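Local coordinates for protein putative RnfG subunit of electron transport complex (Thermotoga maritima, PDB 3DCZ) that probably serves as a flavoprotein subunit, binding FMN, of the membrane-bound Rnf complex that couples electron transfer to ion translocation, at residues K29-D34 with T99-F104; G71-F76 with N83-S88; D109-N114 with Y201-S206; R139-V144 with V175-V180. All coordinates share one frame; numbering follows the deposited sequence. Where two conformers were deposited one is given.

How the contacts relate
Contacts 1, 2 and 3 share the five-stranded antiparallel sheet. Contact 1 sets residues 29-34 on one face of strand 98-107, and contact 2 joins two strands beside it; their centres are 9 Å apart, linked through Ala102 with Leu87 and Phe104 with Tyr85. Contact 3 brings helix 188-206 to the other face, and its Leu202 joins it to contact 1 through Phe104 and to contact 2 through Leu73 and Tyr85. Contact 4 lies outside the sheet, with its centre about 23 Å from that of contact 2, but the Val144 carbonyl meets Leu113 N of contact 3. It is also the contact that leads toward Thr185, the predicted FMN attachment point, in an unmodelled loop; no FMN is present.

Contact 1: residues K29-D34 with T99-F104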
loop_
_atom_site.group_PDB
_atom_site.type_symbol
_atom_site.label_atom_id
_atom_site.label_comp_id
_atom_site.label_asym_id
_atom_site.label_seq_id
_atom_site.Cartn_x
_atom_site.Cartn_y
_atom_site.Cartn_z
ATOM N N LYS A 29 -6.298 8.879 3.740
ATOM C CA LYS A 29 -5.632 9.822 4.659
ATOM C C LYS A 29 -4.545 9.100 5.458
ATOM O O LYS A 29 -3.406 9.594 5.571
ATOM C CB LYS A 29 -6.647 10.450 5.627
ATOM C CG LYS A 29 -7.573 11.457 4.998
ATOM C CD LYS A 29 -8.642 11.935 5.981
ATOM C CE LYS A 29 -9.488 13.014 5.392
ATOM N NZ LYS A 29 -10.384 13.530 6.450
ATOM N N PHE A 30 -4.868 7.914 5.980
ATOM C CA PHE A 30 -3.896 7.184 6.794
ATOM C C PHE A 30 -2.613 6.872 6.026
ATOM O O PHE A 30 -1.495 7.100 6.533
ATOM C CB PHE A 30 -4.472 5.873 7.314
ATOM C CG PHE A 30 -3.468 5.084 8.089
ATOM C CD1 PHE A 30 -3.224 5.368 9.416
ATOM C CD2 PHE A 30 -2.735 4.067 7.486
ATOM C CE1 PHE A 30 -2.298 4.678 10.110
ATOM C CE2 PHE A 30 -1.759 3.400 8.156
ATOM C CZ PHE A 30 -1.562 3.677 9.511
ATOM N N VAL A 31 -2.761 6.403 4.776
ATOM C CA VAL A 31 -1.583 5.959 4.016
ATOM C C VAL A 31 -0.734 7.124 3.516
ATOM O O VAL A 31 0.405 6.940 3.029
ATOM C CB VAL A 31 -1.956 4.974 2.866
ATOM C CG1 VAL A 31 -2.601 3.669 3.479
ATOM C CG2 VAL A 31 -2.852 5.616 1.856
ATOM N N LEU A 32 -1.295 8.328 3.648
ATOM C CA LEU A 32 -0.589 9.573 3.341
ATOM C C LEU A 32 0.026 10.225 4.574
ATOM O O LEU A 32 0.539 11.333 4.485
ATOM C CB LEU A 32 -1.477 10.524 2.554
ATOM C CG LEU A 32 -1.682 10.173 1.068
ATOM C CD1 LEU A 32 -2.886 10.952 0.516
ATOM C CD2 LEU A 32 -0.430 10.464 0.246
ATOM N N LYS A 33 0.037 9.492 5.683
ATOM C CA LYS A 33 0.862 9.894 6.837
ATOM C C LYS A 33 2.204 9.183 6.747
ATOM O O LYS A 33 2.301 7.976 6.379
ATOM C CB LYS A 33 0.155 9.567 8.158
ATOM C CG LYS A 33 -1.187 10.307 8.346
ATOM C CD LYS A 33 -1.748 10.083 9.746
ATOM C CE LYS A 33 -3.018 10.863 9.969
ATOM N NZ LYS A 33 -3.641 10.512 11.282
ATOM N N ASP A 34 3.262 9.900 7.103
ATOM C CA ASP A 34 4.590 9.342 7.135
ATOM C C ASP A 34 4.681 8.305 8.250
ATOM O O ASP A 34 4.337 8.603 9.409
ATOM C CB ASP A 34 5.559 10.482 7.353
ATOM C CG ASP A 34 7.001 10.080 7.282
ATOM O OD1 ASP A 34 7.431 9.128 7.936
ATOM O OD2 ASP A 34 7.761 10.815 6.621
ATOM N N THR A 99 -10.633 -4.735 0.933
ATOM C CA THR A 99 -9.803 -4.003 0.016
ATOM C C THR A 99 -8.529 -3.539 0.744
ATOM O O THR A 99 -8.599 -3.067 1.886
ATOM C CB THR A 99 -10.515 -2.736 -0.526
ATOM O OG1 THR A 99 -11.680 -3.144 -1.252
ATOM C CG2 THR A 99 -9.610 -1.935 -1.462
ATOM N N VAL A 100 -7.393 -3.623 0.065
ATOM C CA VAL A 100 -6.139 -3.124 0.623
ATOM C C VAL A 100 -5.821 -1.760 -0.052
ATOM O O VAL A 100 -5.746 -1.708 -1.292
ATOM C CB VAL A 100 -4.942 -4.062 0.307
ATOM C CG1 VAL A 100 -3.662 -3.511 0.976
ATOM C CG2 VAL A 100 -5.222 -5.493 0.769
ATOM N N VAL A 101 -5.632 -0.702 0.746
ATOM C CA VAL A 101 -5.288 0.648 0.245
ATOM C C VAL A 101 -3.802 0.826 0.546
ATOM O O VAL A 101 -3.324 0.411 1.608
ATOM C CB VAL A 101 -6.128 1.760 0.971
ATOM C CG1 VAL A 101 -5.711 3.138 0.480
ATOM C CG2 VAL A 101 -7.652 1.471 0.739
ATOM N N ALA A 102 -3.058 1.385 -0.378
ATOM C CA ALA A 102 -1.624 1.569 -0.189
ATOM C C ALA A 102 -1.144 2.827 -0.868
ATOM O O ALA A 102 -1.712 3.240 -1.865
ATOM C CB ALA A 102 -0.837 0.358 -0.678
ATOM N N CYS A 103 -0.087 3.402 -0.314
ATOM C CA CYS A 103 0.552 4.596 -0.838
ATOM C C CYS A 103 1.999 4.239 -1.194
ATOM O O CYS A 103 2.757 3.706 -0.380
ATOM C CB CYS A 103 0.578 5.734 0.211
ATOM S SG CYS A 103 1.579 7.144 -0.343
ATOM N N PHE A 104 2.359 4.533 -2.444
ATOM C CA PHE A 104 3.699 4.357 -2.963
ATOM C C PHE A 104 4.236 5.740 -3.295
ATOM O O PHE A 104 3.528 6.582 -3.824
ATOM C CB PHE A 104 3.701 3.515 -4.245
ATOM C CG PHE A 104 3.266 2.100 -4.030
ATOM C CD1 PHE A 104 1.914 1.742 -4.011
ATOM C CD2 PHE A 104 4.211 1.100 -3.874
ATOM C CE1 PHE A 104 1.517 0.421 -3.761
ATOM C CE2 PHE A 104 3.801 -0.247 -3.685
ATOM C CZ PHE A 104 2.440 -0.570 -3.623
#
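The flat groups meeting between Val31 and Cys103 are peptides rather than rings. The Val31 carbonyl reaches the Cys103 side chain with its oxygen, Val31 O lying a tight 3.1 Å from Cys103 CB, while over on the strand Val31 CG1 lies 3.8 Å from Val101 O. Neither aromatic ring enters the contact: Phe30 makes a cation-pi contact with Arg117, and Phe104 turns to the far face of the sheet, against Met198 and Leu202.

Val31 makes most of the apolar contact. Its CB rests on Cys103 CB at 3.7 Å, and the Val31 side chain crosses that of Val101 at about a right angle, CG2 meeting Val101 CG1 at 4.0 Å. The Cys103 sulfur, anti to the backbone N (chi1 172°), swings out to Leu32, with SG 3.9 Å from Leu32 CD2. No hydrogen bond links the two segments; instead the side-chain amide of Asn114 gives its N-H groups to Val31 O and Lys33 O, so the buried Val31 carbonyl is satisfied.

Val101 and Cys103 face helix 22-31 while Ala102 and Phe104 face helix 188-206, the alternation expected of an antiparallel sheet strand with helices on both faces, the strand belonging to the FMN-binding domain.

Contact 2: residues G71-F76 with N83-S88. With ACT (acetate ion), chain D.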
loop_
_atom_site.group_PDB
_atom_site.type_symbol
_atom_site.label_atom_id
_atom_site.label_comp_id
_atom_site.label_asym_id
_atom_site.label_seq_id
_atom_site.Cartn_x
_atom_site.Cartn_y
_atom_site.Cartn_z
ATOM N N GLY A 71 -8.899 1.312 -8.909
ATOM C CA GLY A 71 -8.643 2.755 -8.984
ATOM C C GLY A 71 -9.845 3.534 -8.484
ATOM O O GLY A 71 -10.759 2.983 -7.879
ATOM N N PRO A 72 -9.857 4.843 -8.735
ATOM C CA PRO A 72 -8.855 5.590 -9.459
ATOM C C PRO A 72 -7.469 5.563 -8.868
ATOM O O PRO A 72 -7.288 5.315 -7.678
ATOM C CB PRO A 72 -9.374 7.051 -9.351
ATOM C CG PRO A 72 -10.773 6.950 -9.063
ATOM C CD PRO A 72 -10.974 5.696 -8.284
ATOM N N LEU A 73 -6.488 5.847 -9.723
ATOM C CA LEU A 73 -5.133 6.101 -9.266
ATOM C C LEU A 73 -5.167 7.531 -8.711
ATOM O O LEU A 73 -5.320 8.486 -9.471
ATOM C CB LEU A 73 -4.180 6.008 -10.462
ATOM C CG LEU A 73 -2.731 6.317 -10.134
ATOM C CD1 LEU A 73 -2.194 5.394 -9.052
ATOM C CD2 LEU A 73 -1.891 6.234 -11.388
ATOM N N TYR A 74 -5.037 7.700 -7.407
ATOM C CA TYR A 74 -4.994 9.027 -6.804
ATOM C C TYR A 74 -3.544 9.497 -6.742
ATOM O O TYR A 74 -2.669 8.758 -6.272
ATOM C CB TYR A 74 -5.546 8.993 -5.377
ATOM C CG TYR A 74 -6.980 8.549 -5.319
ATOM C CD1 TYR A 74 -8.016 9.405 -5.662
ATOM C CD2 TYR A 74 -7.301 7.268 -4.921
ATOM C CE1 TYR A 74 -9.356 8.991 -5.591
ATOM C CE2 TYR A 74 -8.623 6.836 -4.858
ATOM C CZ TYR A 74 -9.654 7.698 -5.182
ATOM O OH TYR A 74 -11.006 7.308 -5.153
ATOM N N GLU A 75 -3.304 10.719 -7.212
ATOM C CA GLU A 75 -1.976 11.305 -7.264
ATOM C C GLU A 75 -1.845 12.473 -6.321
ATOM O O GLU A 75 -2.774 13.286 -6.203
ATOM C CB GLU A 75 -1.731 11.861 -8.638
ATOM C CG GLU A 75 -1.783 10.827 -9.748
ATOM C CD GLU A 75 -1.404 11.429 -11.079
ATOM O OE1 GLU A 75 -0.194 11.511 -11.345
ATOM O OE2 GLU A 75 -2.286 11.855 -11.838
ATOM N N PHE A 76 -0.689 12.563 -5.682
ATOM C CA PHE A 76 -0.417 13.630 -4.722
ATOM C C PHE A 76 1.029 14.064 -4.878
ATOM O O PHE A 76 1.844 13.360 -5.489
ATOM C CB PHE A 76 -0.667 13.177 -3.272
ATOM C CG PHE A 76 -2.007 12.568 -3.045
ATOM C CD1 PHE A 76 -2.208 11.214 -3.278
ATOM C CD2 PHE A 76 -3.078 13.337 -2.628
ATOM C CE1 PHE A 76 -3.467 10.632 -3.080
ATOM C CE2 PHE A 76 -4.342 12.764 -2.446
ATOM C CZ PHE A 76 -4.529 11.412 -2.673
ATOM N N ASN A 83 6.380 12.744 -5.515
ATOM C CA ASN A 83 5.121 12.248 -6.064
ATOM C C ASN A 83 4.690 10.990 -5.363
ATOM O O ASN A 83 5.436 10.017 -5.277
ATOM C CB ASN A 83 5.253 11.981 -7.567
ATOM C CG ASN A 83 5.262 13.252 -8.392
ATOM O OD1 ASN A 83 5.243 14.364 -7.854
ATOM N ND2 ASN A 83 5.263 13.091 -9.684
ATOM N N ALA A 84 3.453 11.017 -4.893
ATOM C CA ALA A 84 2.862 9.919 -4.148
ATOM C C ALA A 84 1.651 9.414 -4.942
ATOM O O ALA A 84 0.996 10.186 -5.624
ATOM C CB ALA A 84 2.476 10.382 -2.775
ATOM N N TYR A 85 1.389 8.109 -4.837
ATOM C CA TYR A 85 0.305 7.448 -5.550
ATOM C C TYR A 85 -0.442 6.612 -4.547
ATOM O O TYR A 85 0.202 5.877 -3.778
ATOM C CB TYR A 85 0.893 6.566 -6.665
ATOM C CG TYR A 85 1.583 7.418 -7.684
ATOM C CD1 TYR A 85 0.836 7.991 -8.730
ATOM C CD2 TYR A 85 2.905 7.768 -7.553
ATOM C CE1 TYR A 85 1.419 8.860 -9.619
ATOM C CE2 TYR A 85 3.502 8.617 -8.469
ATOM C CZ TYR A 85 2.747 9.165 -9.500
ATOM O OH TYR A 85 3.309 10.042 -10.392
ATOM N N VAL A 86 -1.765 6.706 -4.529
ATOM C CA VAL A 86 -2.582 5.838 -3.695
ATOM C C VAL A 86 -3.464 5.026 -4.613
ATOM O O VAL A 86 -4.113 5.534 -5.515
ATOM C CB VAL A 86 -3.412 6.637 -2.644
ATOM C CG1 VAL A 86 -4.349 5.695 -1.896
ATOM C CG2 VAL A 86 -2.467 7.406 -1.694
ATOM N N LEU A 87 -3.446 3.728 -4.370
ATOM C CA LEU A 87 -4.404 2.864 -5.056
ATOM C C LEU A 87 -4.872 1.758 -4.138
ATOM O O LEU A 87 -4.512 1.722 -2.963
ATOM C CB LEU A 87 -3.832 2.362 -6.395
ATOM C CG LEU A 87 -2.611 1.437 -6.390
ATOM C CD1 LEU A 87 -2.213 1.082 -7.820
ATOM C CD2 LEU A 87 -1.412 2.102 -5.681
ATOM N N SER A 88 -5.749 0.907 -4.669
ATOM C CA SER A 88 -6.337 -0.158 -3.895
ATOM C C SER A 88 -6.108 -1.492 -4.624
ATOM O O SER A 88 -5.807 -1.547 -5.825
ATOM C CB SER A 88 -7.832 0.142 -3.750
ATOM O OG SER A 88 -8.007 1.217 -2.822
HETATM C C ACT D . 6.600 9.834 -11.412
HETATM O O ACT D . 5.940 10.247 -10.444
HETATM O OXT ACT D . 7.652 10.480 -11.626
HETATM C CH3 ACT D . 6.200 8.651 -12.225
#
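Glu75 and Tyr85 lie side by side and point the same way across a non-hydrogen-bonded pair, carboxylate and ring planes only 20° apart. Both have CG anti to their own carbonyl carbon (chi1 -61° and -65°), and the extended Glu75 chain runs alongside the ring until Glu75 OE1 is 3.6 Å from Tyr85 CE1. Leu73, two residues before Glu75 on the partner strand, crosses the tyrosine obliquely, its CD1 4.0 Å from Tyr85 CD1. The phenol ends on an acetate ion, probably from the crystallisation liquor, Tyr85 OH donating to the acetate O at 2.6 Å, and Asn83 ND2 gives the same oxygen a second bond of 3.0 Å.

The opposite face carries Tyr74, Phe76, Ala84 and Val86. Phe76 reaches diagonally over the pair, its CE1 3.7 Å from Val86 CG2, while Pro72 CB sits over one face of the Tyr74 ring, offset to the rim; the Tyr74 hydroxyl bonds to Gly55 O and Lys24 NZ. An alanine in place of Tyr85 is likely to take from Leu73 and the Glu75 chain the ring they lie against and leave the acetate with one bond fewer.

Paired amide-carbonyl bonds join Tyr74 with Val86 (Val86 N to Tyr74 O 2.8 Å) and Phe76 with Ala84, the ladder of an antiparallel beta hairpin, whose Tyr74-Phe76 face packs on helix 44-54.

Contact 3: residues D109-N114 with Y201-S206; sequences DGFMLN and YLEEVS
Phe111 reaches Leu202 and Glu203 because its CG is set anti to its carbonyl carbon (chi1 -71°), which carries the ring out to the helix; Glu203 answers by bending at chi2 (-72°), folding its carboxylate back to the ring. The two side chains slide past each other in opposite directions, with ring and carboxylate planes 88° apart.

Three groups of the helix meet the ring. Over one face lies Leu202 CB, 4.3 Å from the centroid of the Phe111 ring and displaced toward its rim, a CH-pi contact. At the edge and in the ring plane, Glu203 OE2 comes to 3.1 Å from Phe111 CD2, while Ser206 OG approaches Phe111 CZ at 3.3 Å. Glu203 OE2 has no hydrogen-bond partner in the model although the contact buries it, so the weakly positive C-H rim of the ring probably offers it some compensation. Ser206 turns its hydroxyl back along its own helix, OG donating to Leu202 O at 2.6 Å; both Ser206 contacts are less certain, as the serine was modelled twice.

Strand 110-120 is one of the two outermost strands of the sheet, and the axes of 110-114 and 201-206 approach to 9.4 Å and run roughly antiparallel. Lys106 adds a cation-pi contact to Phe111, and Tyr85 of strand 83-90 packs beside the ring. Helix 188-206 lies on this face of the sheet, its Leu202 also meeting Phe104 and Leu87.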
loop_
_atom_site.group_PDB
_atom_site.type_symbol
_atom_site.label_atom_id
_atom_site.label_comp_id
_atom_site.label_asym_id
_atom_site.label_seq_id
_atom_site.Cartn_x
_atom_site.Cartn_y
_atom_site.Cartn_z
ATOM N N ASP A 109 14.789 5.231 -8.923
ATOM C CA ASP A 109 14.720 4.081 -9.845
ATOM C C ASP A 109 13.478 3.189 -9.654
ATOM O O ASP A 109 13.405 2.096 -10.227
ATOM C CB ASP A 109 15.998 3.227 -9.733
ATOM C CG ASP A 109 17.239 3.938 -10.271
ATOM O OD1 ASP A 109 17.118 4.767 -11.205
ATOM O OD2 ASP A 109 18.347 3.663 -9.754
ATOM N N GLY A 110 12.499 3.642 -8.868
ATOM C CA GLY A 110 11.280 2.862 -8.706
ATOM C C GLY A 110 10.316 3.562 -7.775
ATOM O O GLY A 110 9.936 4.697 -7.999
ATOM N N PHE A 111 9.931 2.865 -6.736
ATOM C CA PHE A 111 8.965 3.365 -5.816
ATOM C C PHE A 111 9.326 2.800 -4.472
ATOM O O PHE A 111 9.952 1.746 -4.381
ATOM C CB PHE A 111 7.551 2.859 -6.165
ATOM C CG PHE A 111 6.953 3.462 -7.400
ATOM C CD1 PHE A 111 6.212 4.613 -7.307
ATOM C CD2 PHE A 111 7.125 2.869 -8.664
ATOM C CE1 PHE A 111 5.669 5.187 -8.424
ATOM C CE2 PHE A 111 6.571 3.432 -9.765
ATOM C CZ PHE A 111 5.844 4.586 -9.654
HETATM N N MSE A 112 8.901 3.507 -3.434
HETATM C CA MSE A 112 8.911 2.943 -2.094
HETATM C C MSE A 112 7.467 2.791 -1.631
HETATM O O MSE A 112 6.580 3.509 -2.072
HETATM C CB MSE A 112 9.736 3.789 -1.118
HETATM C CG MSE A 112 9.066 5.034 -0.676
HETATM SE SE MSE A 112 10.141 6.034 0.528
HETATM C CE MSE A 112 11.565 6.495 -0.625
ATOM N N LEU A 113 7.227 1.770 -0.818
ATOM C CA LEU A 113 5.931 1.551 -0.182
ATOM C C LEU A 113 5.878 2.348 1.122
ATOM O O LEU A 113 6.638 2.066 2.067
ATOM C CB LEU A 113 5.685 0.066 0.123
ATOM C CG LEU A 113 4.411 -0.248 0.880
ATOM C CD1 LEU A 113 3.142 0.272 0.135
ATOM C CD2 LEU A 113 4.261 -1.761 1.122
ATOM N N ASN A 114 5.037 3.388 1.159
ATOM C CA ASN A 114 4.955 4.244 2.346
ATOM C C ASN A 114 4.099 3.653 3.432
ATOM O O ASN A 114 4.471 3.701 4.591
ATOM C CB ASN A 114 4.399 5.613 1.957
ATOM C CG ASN A 114 4.382 6.615 3.113
ATOM O OD1 ASN A 114 5.454 7.084 3.529
ATOM N ND2 ASN A 114 3.168 6.986 3.618
ATOM N N TYR A 201 1.450 -2.710 -11.309
ATOM C CA TYR A 201 0.647 -1.771 -12.090
ATOM C C TYR A 201 1.311 -0.400 -12.166
ATOM O O TYR A 201 1.442 0.151 -13.236
ATOM C CB TYR A 201 -0.765 -1.674 -11.479
ATOM C CG TYR A 201 -1.632 -0.693 -12.231
ATOM C CD1 TYR A 201 -2.371 -1.109 -13.330
ATOM C CD2 TYR A 201 -1.661 0.656 -11.887
ATOM C CE1 TYR A 201 -3.151 -0.224 -14.067
ATOM C CE2 TYR A 201 -2.467 1.547 -12.622
ATOM C CZ TYR A 201 -3.200 1.083 -13.706
ATOM O OH TYR A 201 -3.996 1.931 -14.441
ATOM N N LEU A 202 1.750 0.137 -11.029
ATOM C CA LEU A 202 2.438 1.441 -11.026
ATOM C C LEU A 202 3.666 1.450 -11.935
ATOM O O LEU A 202 3.921 2.416 -12.652
ATOM C CB LEU A 202 2.878 1.824 -9.620
ATOM C CG LEU A 202 1.781 2.258 -8.670
ATOM C CD1 LEU A 202 2.347 2.540 -7.251
ATOM C CD2 LEU A 202 1.091 3.500 -9.224
ATOM N N GLU A 203 4.453 0.393 -11.863
ATOM C CA GLU A 203 5.611 0.260 -12.747
ATOM C C GLU A 203 5.223 0.262 -14.222
ATOM O O GLU A 203 5.930 0.892 -15.029
ATOM C CB GLU A 203 6.379 -1.016 -12.416
ATOM C CG GLU A 203 7.159 -0.909 -11.122
ATOM C CD GLU A 203 8.360 -0.009 -11.252
ATOM O OE1 GLU A 203 9.073 -0.144 -12.254
ATOM O OE2 GLU A 203 8.603 0.819 -10.375
ATOM N N GLU A 204 4.122 -0.419 -14.556
ATOM C CA GLU A 204 3.624 -0.507 -15.949
ATOM C C GLU A 204 3.214 0.863 -16.472
ATOM O O GLU A 204 3.527 1.221 -17.619
ATOM C CB GLU A 204 2.384 -1.384 -16.073
ATOM C CG GLU A 204 2.555 -2.878 -16.089
ATOM C CD GLU A 204 1.183 -3.575 -16.164
ATOM O OE1 GLU A 204 0.327 -3.103 -16.947
ATOM O OE2 GLU A 204 0.955 -4.549 -15.414
ATOM N N VAL A 205 2.477 1.616 -15.669
ATOM C CA VAL A 205 1.938 2.899 -16.120
ATOM C C VAL A 205 2.957 4.035 -15.997
ATOM O O VAL A 205 2.748 5.099 -16.560
ATOM C CB VAL A 205 0.572 3.217 -15.461
ATOM C CG1 VAL A 205 -0.420 2.108 -15.816
ATOM C CG2 VAL A 205 0.687 3.379 -13.954
ATOM N N SER A 206 4.052 3.805 -15.274
ATOM C CA SER A 206 5.062 4.841 -15.098
ATOM C C SER A 206 6.090 4.824 -16.222
ATOM O O SER A 206 6.841 5.788 -16.388
ATOM C CB SER A 206 5.726 4.696 -13.732
ATOM O OG SER A 206 4.757 4.917 -12.723
#

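Contact 4: residues R139-V144 with V175-V180; sequences RRFFPV and VKVSDV. With EDO (1,2-ethanediol), chain E.
Arg140 grips Asp179 end-on with two nitrogens, one to each carboxylate oxygen: NH1 to Asp179 OD1 at 3.0 Å, on the syn lone pair, and NH2 to Asp179 OD2 at 3.1 Å, met on the syn side but 28° out of the carboxylate plane. The same NH1 also donates to Lys176 O at 2.8 Å, from above the carbonyl plane. All three acceptors lie close to the guanidinium plane, which fixes its rotation. A bend at chi2 (-64°) lets the arginine chain fold over the Lys176 carbonyl on its way to the acid.

Beside it, Val175 CG1 sits over the centre of the Phe141 ring, 3.6 Å from its centroid, a CH-pi contact; Val177 CG1 meets Phe141 CE1, the two side chains crossing at about a right angle. A water ties Arg140 O to Lys176 N.

Farther out, Asp156 holds Val177 N and Ser178 OG, and a type I turn from Val177 to Val180, closed by Val180 N to Val177 O at 2.9 Å, presents the aspartate. Pro188, Val191 and Val192 pack on Phe141. A leucine in place of Arg140 would probably leave the Asp179 carboxylate without its countercharge and the Lys176 carbonyl without this donor.

This is a bidentate arginine-aspartate salt bridge joined to a beta turn, and it ties two loops of the FMN-binding domain together, the second running into the unmodelled residues that include Thr185, the predicted FMN attachment point.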
loop_
_atom_site.group_PDB
_atom_site.type_symbol
_atom_site.label_atom_id
_atom_site.label_comp_id
_atom_site.label_asym_id
_atom_site.label_seq_id
_atom_site.Cartn_x
_atom_site.Cartn_y
_atom_site.Cartn_z
ATOM N N ARG A 139 1.334 -2.591 10.611
ATOM C CA ARG A 139 2.585 -1.824 10.519
ATOM C C ARG A 139 3.770 -2.725 10.184
ATOM O O ARG A 139 4.811 -2.242 9.847
ATOM C CB ARG A 139 2.866 -1.018 11.806
ATOM C CG ARG A 139 1.956 0.161 11.976
ATOM C CD ARG A 139 2.190 0.982 13.263
ATOM N NE ARG A 139 1.030 1.846 13.456
ATOM C CZ ARG A 139 0.777 2.945 12.742
ATOM N NH1 ARG A 139 1.643 3.405 11.869
ATOM N NH2 ARG A 139 -0.340 3.606 12.933
ATOM N N ARG A 140 3.593 -4.041 10.280
ATOM C CA ARG A 140 4.638 -4.972 9.849
ATOM C C ARG A 140 4.863 -4.890 8.331
ATOM O O ARG A 140 5.916 -5.323 7.850
ATOM C CB ARG A 140 4.291 -6.422 10.235
ATOM C CG ARG A 140 4.179 -6.688 11.736
ATOM C CD ARG A 140 5.506 -6.480 12.406
ATOM N NE ARG A 140 5.519 -6.871 13.825
ATOM C CZ ARG A 140 5.767 -8.095 14.291
ATOM N NH1 ARG A 140 5.996 -9.116 13.487
ATOM N NH2 ARG A 140 5.772 -8.296 15.600
ATOM N N PHE A 141 3.894 -4.314 7.618
ATOM C CA PHE A 141 3.903 -4.299 6.140
ATOM C C PHE A 141 4.549 -3.038 5.527
ATOM O O PHE A 141 4.699 -2.951 4.307
ATOM C CB PHE A 141 2.474 -4.417 5.600
ATOM C CG PHE A 141 1.836 -5.750 5.821
ATOM C CD1 PHE A 141 1.371 -6.102 7.080
ATOM C CD2 PHE A 141 1.694 -6.651 4.795
ATOM C CE1 PHE A 141 0.750 -7.331 7.300
ATOM C CE2 PHE A 141 1.091 -7.875 5.012
ATOM C CZ PHE A 141 0.621 -8.207 6.250
ATOM N N PHE A 142 4.890 -2.038 6.335
ATOM C CA PHE A 142 5.439 -0.792 5.797
ATOM C C PHE A 142 6.285 -0.039 6.802
ATOM O O PHE A 142 6.148 -0.255 8.006
ATOM C CB PHE A 142 4.306 0.116 5.348
ATOM C CG PHE A 142 3.373 0.488 6.453
ATOM C CD1 PHE A 142 3.591 1.607 7.235
ATOM C CD2 PHE A 142 2.227 -0.239 6.660
ATOM C CE1 PHE A 142 2.667 1.960 8.218
ATOM C CE2 PHE A 142 1.331 0.108 7.634
ATOM C CZ PHE A 142 1.546 1.212 8.404
ATOM N N PRO A 143 7.158 0.848 6.324
ATOM C CA PRO A 143 7.472 1.150 4.939
ATOM C C PRO A 143 8.424 0.075 4.368
ATOM O O PRO A 143 9.079 -0.656 5.138
ATOM C CB PRO A 143 8.151 2.514 5.031
ATOM C CG PRO A 143 8.823 2.503 6.341
ATOM C CD PRO A 143 8.004 1.630 7.241
ATOM N N VAL A 144 8.530 0.024 3.040
ATOM C CA VAL A 144 9.476 -0.854 2.354
ATOM C C VAL A 144 10.212 -0.025 1.310
ATOM O O VAL A 144 9.577 0.673 0.492
ATOM C CB VAL A 144 8.774 -2.074 1.704
ATOM C CG1 VAL A 144 9.785 -2.899 0.872
ATOM C CG2 VAL A 144 8.052 -2.992 2.789
ATOM N N VAL A 175 7.909 -9.328 5.105
ATOM C CA VAL A 175 6.933 -8.926 6.103
ATOM C C VAL A 175 6.912 -9.987 7.182
ATOM O O VAL A 175 6.513 -11.134 6.919
ATOM C CB VAL A 175 5.545 -8.770 5.460
ATOM C CG1 VAL A 175 4.453 -8.481 6.547
ATOM C CG2 VAL A 175 5.615 -7.668 4.347
ATOM N N LYS A 176 7.316 -9.598 8.396
ATOM C CA LYS A 176 7.407 -10.540 9.487
ATOM C C LYS A 176 6.053 -10.610 10.165
ATOM O O LYS A 176 5.612 -9.625 10.747
ATOM C CB LYS A 176 8.489 -10.128 10.477
ATOM C CG LYS A 176 8.702 -11.188 11.535
ATOM C CD LYS A 176 9.883 -10.861 12.399
ATOM C CE LYS A 176 10.174 -12.006 13.356
ATOM N NZ LYS A 176 11.257 -11.623 14.279
ATOM N N VAL A 177 5.404 -11.758 10.064
ATOM C CA VAL A 177 4.112 -11.971 10.729
ATOM C C VAL A 177 4.038 -13.298 11.488
ATOM O O VAL A 177 3.067 -13.532 12.213
ATOM C CB VAL A 177 2.912 -11.856 9.731
ATOM C CG1 VAL A 177 2.631 -10.397 9.372
ATOM C CG2 VAL A 177 3.129 -12.705 8.474
ATOM N N SER A 178 5.077 -14.135 11.362
ATOM C CA SER A 178 5.055 -15.488 11.908
ATOM C C SER A 178 4.887 -15.516 13.427
ATOM O O SER A 178 4.433 -16.520 13.979
ATOM C CB SER A 178 6.339 -16.227 11.514
ATOM O OG SER A 178 7.468 -15.606 12.098
ATOM N N ASP A 179 5.252 -14.427 14.091
ATOM C CA ASP A 179 5.134 -14.319 15.549
ATOM C C ASP A 179 3.772 -13.775 16.028
ATOM O O ASP A 179 3.482 -13.795 17.229
ATOM C CB ASP A 179 6.288 -13.479 16.121
ATOM C CG ASP A 179 6.398 -12.113 15.483
ATOM O OD1 ASP A 179 6.070 -11.982 14.283
ATOM O OD2 ASP A 179 6.825 -11.173 16.182
ATOM N N VAL A 180 2.940 -13.307 15.100
ATOM C CA VAL A 180 1.587 -12.843 15.425
ATOM C C VAL A 180 0.621 -14.026 15.449
ATOM O O VAL A 180 0.386 -14.669 14.420
ATOM C CB VAL A 180 1.073 -11.795 14.407
HETATM C C1 EDO E . 1.664 6.878 10.548
HETATM O O1 EDO E . 1.691 5.588 9.976
HETATM C C2 EDO E . 0.265 7.219 11.006
HETATM O O2 EDO E . -0.096 6.494 12.185
HETATM O O HOH W 1 7.937 -6.778 8.886
#